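Local coordinates for protein prenylcyclase (Actinoplanes teichomyceticus, PDB 6IJ1) that probably acts on prenyl or terpenoid substrates as a cyclase or prenyltransferase, its exact reaction and product remaining to be established, at residues A[90-95]-A[161-166]; A[251-256]-A[337-342]. All coordinates share one frame; numbering follows the deposited sequence.

In the fold
The chain is mainly helical. Its alternating helix pairs are consistent with the alpha-alpha toroid of terpene cyclases and protein prenyltransferases. Contact 1 joins the start of helix 91-104 to helix 158-164. Contact 2 joins the ends of helices 246-256 and 327-341. Both segments of contact 1 precede those of contact 2 in the sequence. Their centres lie 21 Å apart, and their nearest atoms about 9 Å apart, so they do not touch. Helix 198-209 lies beside both: its Leu204 touches Ala162 and Ala163 of contact 1 and Arg254 of contact 2. An imidazole, probably from the crystallisation liquor, lies near each contact and may mark a pocket.

Contact 1: A[90-95]-A[161-166]; sequences DADSTG and TAAVAG
Val164 of helix 158-164 packs against Gly95 and Ala91 near the start of helix 91-104, which Asp90 N-caps. This is the tight, buried part of the contact. Gly95 has no side chain, and its CA lies 5.5 Å from Val164 CA. With CG1 beside its own backbone N (chi1 -59°), Val164 carries that methyl to 4.1 Å from Gly95 CA. The same methyl lies 3.9 Å from Ala91 O, which also accepts the helical bond from Gly95 N. On the buried flanks, Val129 touches Val164, while His122 and Leu119 touch Ala91.

The other part is looser and more open to solvent. Both Asp92 and Ala163 are partly exposed there. Asp92 OD1 comes 3.9 Å from Ala163 CB, a mere van der Waals touch. Asp92 CG is anti to the backbone N (chi1 -163°), which brings the carboxylate nearer to Ala163 than the direction of CB alone would. The other carboxylate oxygen, OD2, is bonded to Trp96 NE1, one helical turn on. A bound imidazole lies near the Ala163 side chain.

Behind the contact, Asp90 holds the helix start with both carboxylate oxygens. OD2 of Asp90 takes a nearly straight bond of 2.8 Å from Ser93 N, reached from above the carboxylate plane. OD1 of Asp90 receives Ser93 OG on its syn side at 2.7 Å. The backbone is gripped too: Thr94 OG1, at 2.7 Å, and Thr94 N reach Asp90 O from opposite faces of its carbonyl plane.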
loop_
_atom_site.group_PDB
_atom_site.type_symbol
_atom_site.label_atom_id
_atom_site.label_comp_id
_atom_site.label_asym_id
_atom_site.label_seq_id
_atom_site.Cartn_x
_atom_site.Cartn_y
_atom_site.Cartn_z
ATOM N N ASP A 90 0.330 -0.183 -13.985
ATOM C CA ASP A 90 -0.592 0.632 -13.207
ATOM C C ASP A 90 0.198 1.602 -12.324
ATOM O O ASP A 90 1.402 1.419 -12.061
ATOM C CB ASP A 90 -1.506 -0.231 -12.318
ATOM C CG ASP A 90 -0.760 -0.838 -11.161
ATOM O OD1 ASP A 90 -0.182 -1.949 -11.279
ATOM O OD2 ASP A 90 -0.792 -0.195 -10.081
ATOM N N ALA A 91 -0.488 2.680 -11.966
ATOM C CA ALA A 91 0.182 3.761 -11.208
ATOM C C ALA A 91 0.593 3.334 -9.827
ATOM O O ALA A 91 1.575 3.859 -9.288
ATOM C CB ALA A 91 -0.759 4.972 -11.086
ATOM N N ASP A 92 -0.156 2.426 -9.177
ATOM C CA ASP A 92 0.255 2.072 -7.817
ATOM C C ASP A 92 1.549 1.247 -7.826
ATOM O O ASP A 92 2.496 1.574 -7.118
ATOM C CB ASP A 92 -0.891 1.308 -7.124
ATOM C CG ASP A 92 -0.730 1.276 -5.614
ATOM O OD1 ASP A 92 -0.550 2.351 -5.002
ATOM O OD2 ASP A 92 -0.694 0.155 -5.041
ATOM N N SER A 93 1.616 0.174 -8.623
ATOM C CA SER A 93 2.839 -0.613 -8.710
ATOM C C SER A 93 4.048 0.267 -9.108
ATOM O O SER A 93 5.130 0.180 -8.511
ATOM C CB SER A 93 2.684 -1.759 -9.754
ATOM O OG SER A 93 1.568 -2.583 -9.392
ATOM N N THR A 94 3.837 1.153 -10.097
ATOM C CA THR A 94 4.896 2.063 -10.518
ATOM C C THR A 94 5.320 2.936 -9.351
ATOM O O THR A 94 6.511 3.133 -9.116
ATOM C CB THR A 94 4.386 2.899 -11.660
ATOM O OG1 THR A 94 4.006 1.982 -12.736
ATOM C CG2 THR A 94 5.407 3.908 -12.151
ATOM N N GLY A 95 4.339 3.434 -8.600
ATOM C CA GLY A 95 4.678 4.276 -7.446
ATOM C C GLY A 95 5.483 3.532 -6.396
ATOM O O GLY A 95 6.422 4.103 -5.809
ATOM N N THR A 161 -3.694 7.635 -4.792
ATOM C CA THR A 161 -3.253 9.030 -4.636
ATOM C C THR A 161 -2.503 9.191 -3.333
ATOM O O THR A 161 -1.446 9.850 -3.284
ATOM C CB THR A 161 -4.454 9.944 -4.652
ATOM O OG1 THR A 161 -5.228 9.708 -5.823
ATOM C CG2 THR A 161 -4.044 11.434 -4.609
ATOM N N ALA A 162 -3.018 8.588 -2.255
ATOM C CA ALA A 162 -2.357 8.702 -0.955
ATOM C C ALA A 162 -0.941 8.173 -0.998
ATOM O O ALA A 162 -0.058 8.752 -0.367
ATOM C CB ALA A 162 -3.186 7.931 0.100
ATOM N N ALA A 163 -0.698 7.081 -1.720
ATOM C CA ALA A 163 0.649 6.519 -1.834
ATOM C C ALA A 163 1.538 7.399 -2.687
ATOM O O ALA A 163 2.643 7.780 -2.241
ATOM C CB ALA A 163 0.559 5.106 -2.452
ATOM N N VAL A 164 1.120 7.679 -3.929
ATOM C CA VAL A 164 2.082 8.353 -4.822
ATOM C C VAL A 164 2.358 9.809 -4.432
ATOM O O VAL A 164 3.410 10.335 -4.811
ATOM C CB VAL A 164 1.651 8.265 -6.281
ATOM C CG1 VAL A 164 1.521 6.755 -6.714
ATOM C CG2 VAL A 164 0.418 9.044 -6.592
ATOM N N ALA A 165 1.452 10.448 -3.684
ATOM C CA ALA A 165 1.674 11.822 -3.229
ATOM C C ALA A 165 2.901 11.913 -2.374
ATOM O O ALA A 165 3.425 13.025 -2.185
ATOM C CB ALA A 165 0.487 12.301 -2.402
ATOM N N GLY A 166 3.372 10.807 -1.815
ATOM C CA GLY A 166 4.596 10.843 -0.999
ATOM C C GLY A 166 5.916 10.910 -1.757
ATOM O O GLY A 166 6.974 10.996 -1.117
#

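Contact 2: A[251-256]-A[337-342]; sequences LALRAV and LRTAAT
Thr339 is the first residue of 337-342 to touch 251-256, and it does so with both branches. Its methyl, CG2, lies 4.3 Å from Leu253 CD2. Its hydroxyl, OG1, comes 4.3 Å from Arg254 CG, so it meets the aliphatic base of that arginine and not its charged end. Thr339 OG1 is bonded instead to Gln335 O, one turn back in its own helix. The Thr339 side chain also touches Ala257, just beyond the other segment.

Ala340 follows. Its CB is 4.2 Å from Leu253 CD2, the same methyl that reaches Thr339. CG of Leu253 is anti to the backbone N (chi1 -173°), which carries this branch across to the neighbouring helix. Ile268 and Ala272 of helix 265-278 also touch Ala340, and Ala271 touches Leu253, so a third helix backs this apolar patch.

On the other helix, the polar end of Arg254 is engaged elsewhere: NH2 forms a salt bridge with Glu207 OE1 of helix 198-209. A bound imidazole lies near its side chain. The axes of the two segments approach to 9.4 Å, and their directions differ by 35°. Such side-by-side packing is consistent with roughly parallel helices of one layer in an alpha-alpha toroid, with the intervening helix 265-278 packed against both.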
loop_
_atom_site.group_PDB
_atom_site.type_symbol
_atom_site.label_atom_id
_atom_site.label_comp_id
_atom_site.label_asym_id
_atom_site.label_seq_id
_atom_site.Cartn_x
_atom_site.Cartn_y
_atom_site.Cartn_z
ATOM N N LEU A 251 -1.613 -0.198 10.433
ATOM C CA LEU A 251 -1.877 1.037 9.709
ATOM C C LEU A 251 -2.449 2.095 10.633
ATOM O O LEU A 251 -2.071 3.272 10.507
ATOM C CB LEU A 251 -2.817 0.745 8.529
ATOM C CG LEU A 251 -2.151 -0.120 7.487
ATOM C CD1 LEU A 251 -3.221 -0.823 6.628
ATOM C CD2 LEU A 251 -1.166 0.697 6.604
ATOM N N ALA A 252 -3.327 1.725 11.571
ATOM C CA ALA A 252 -3.827 2.739 12.503
ATOM C C ALA A 252 -2.691 3.277 13.355
ATOM O O ALA A 252 -2.629 4.498 13.585
ATOM C CB ALA A 252 -4.930 2.131 13.400
ATOM N N LEU A 253 -1.795 2.402 13.860
ATOM C CA LEU A 253 -0.622 2.864 14.610
ATOM C C LEU A 253 0.129 3.930 13.813
ATOM O O LEU A 253 0.482 5.006 14.341
ATOM C CB LEU A 253 0.260 1.635 14.916
ATOM C CG LEU A 253 1.463 1.813 15.826
ATOM C CD1 LEU A 253 1.960 0.421 16.251
ATOM C CD2 LEU A 253 2.628 2.567 15.117
ATOM N N ARG A 254 0.375 3.639 12.535
ATOM C CA ARG A 254 1.173 4.546 11.701
ATOM C C ARG A 254 0.466 5.867 11.480
ATOM O O ARG A 254 1.156 6.910 11.497
ATOM C CB ARG A 254 1.423 3.845 10.373
ATOM C CG ARG A 254 2.502 2.807 10.492
ATOM C CD ARG A 254 2.541 1.815 9.318
ATOM N NE ARG A 254 2.858 2.552 8.083
ATOM C CZ ARG A 254 2.905 1.963 6.900
ATOM N NH1 ARG A 254 2.659 0.646 6.803
ATOM N NH2 ARG A 254 3.175 2.707 5.835
ATOM N N ALA A 255 -0.870 5.878 11.406
ATOM C CA ALA A 255 -1.608 7.134 11.258
ATOM C C ALA A 255 -1.542 7.948 12.559
ATOM O O ALA A 255 -1.387 9.195 12.528
ATOM C CB ALA A 255 -3.044 6.848 10.821
ATOM N N VAL A 256 -1.623 7.274 13.706
ATOM C CA VAL A 256 -1.528 8.015 14.970
ATOM C C VAL A 256 -0.187 8.706 15.056
ATOM O O VAL A 256 -0.084 9.836 15.574
ATOM C CB VAL A 256 -1.725 7.043 16.141
ATOM C CG1 VAL A 256 -1.488 7.828 17.473
ATOM C CG2 VAL A 256 -3.113 6.545 16.175
ATOM N N LEU A 337 5.991 -1.369 13.347
ATOM C CA LEU A 337 6.817 -1.600 14.558
ATOM C C LEU A 337 8.032 -0.671 14.539
ATOM O O LEU A 337 8.400 -0.174 15.596
ATOM C CB LEU A 337 7.192 -3.078 14.647
ATOM C CG LEU A 337 6.032 -3.988 15.042
ATOM C CD1 LEU A 337 6.470 -5.438 15.079
ATOM C CD2 LEU A 337 5.444 -3.571 16.378
ATOM N N ARG A 338 8.600 -0.435 13.363
ATOM C CA ARG A 338 9.756 0.485 13.258
ATOM C C ARG A 338 9.301 1.884 13.679
ATOM O O ARG A 338 10.028 2.538 14.414
ATOM C CB ARG A 338 10.314 0.452 11.836
ATOM C CG ARG A 338 11.360 1.516 11.555
ATOM C CD ARG A 338 12.743 1.004 11.878
ATOM N NE ARG A 338 12.952 0.628 13.263
ATOM C CZ ARG A 338 14.017 0.978 13.972
ATOM N NH1 ARG A 338 14.962 1.708 13.410
ATOM N NH2 ARG A 338 14.125 0.608 15.236
ATOM N N THR A 339 8.121 2.299 13.228
ATOM C CA THR A 339 7.564 3.629 13.575
ATOM C C THR A 339 7.343 3.726 15.088
ATOM O O THR A 339 7.615 4.779 15.652
ATOM C CB THR A 339 6.250 3.851 12.823
ATOM O OG1 THR A 339 6.583 3.868 11.442
ATOM C CG2 THR A 339 5.560 5.140 13.203
ATOM N N ALA A 340 6.845 2.664 15.710
ATOM C CA ALA A 340 6.602 2.703 17.168
ATOM C C ALA A 340 7.931 2.864 17.911
ATOM O O ALA A 340 7.973 3.641 18.861
ATOM C CB ALA A 340 5.874 1.461 17.607
ATOM N N ALA A 341 8.969 2.155 17.466
ATOM C CA ALA A 341 10.293 2.210 18.125
ATOM C C ALA A 341 10.850 3.636 18.076
ATOM O O ALA A 341 11.417 4.079 19.078
ATOM C CB ALA A 341 11.230 1.229 17.474
ATOM N N THR A 342 10.670 4.327 16.953
ATOM C CA THR A 342 11.204 5.702 16.781
ATOM C C THR A 342 10.281 6.725 17.449
ATOM O O THR A 342 10.810 7.627 18.119
ATOM C CB THR A 342 11.487 5.970 15.301
ATOM O OG1 THR A 342 10.232 5.947 14.630
ATOM C CG2 THR A 342 12.394 4.928 14.689
#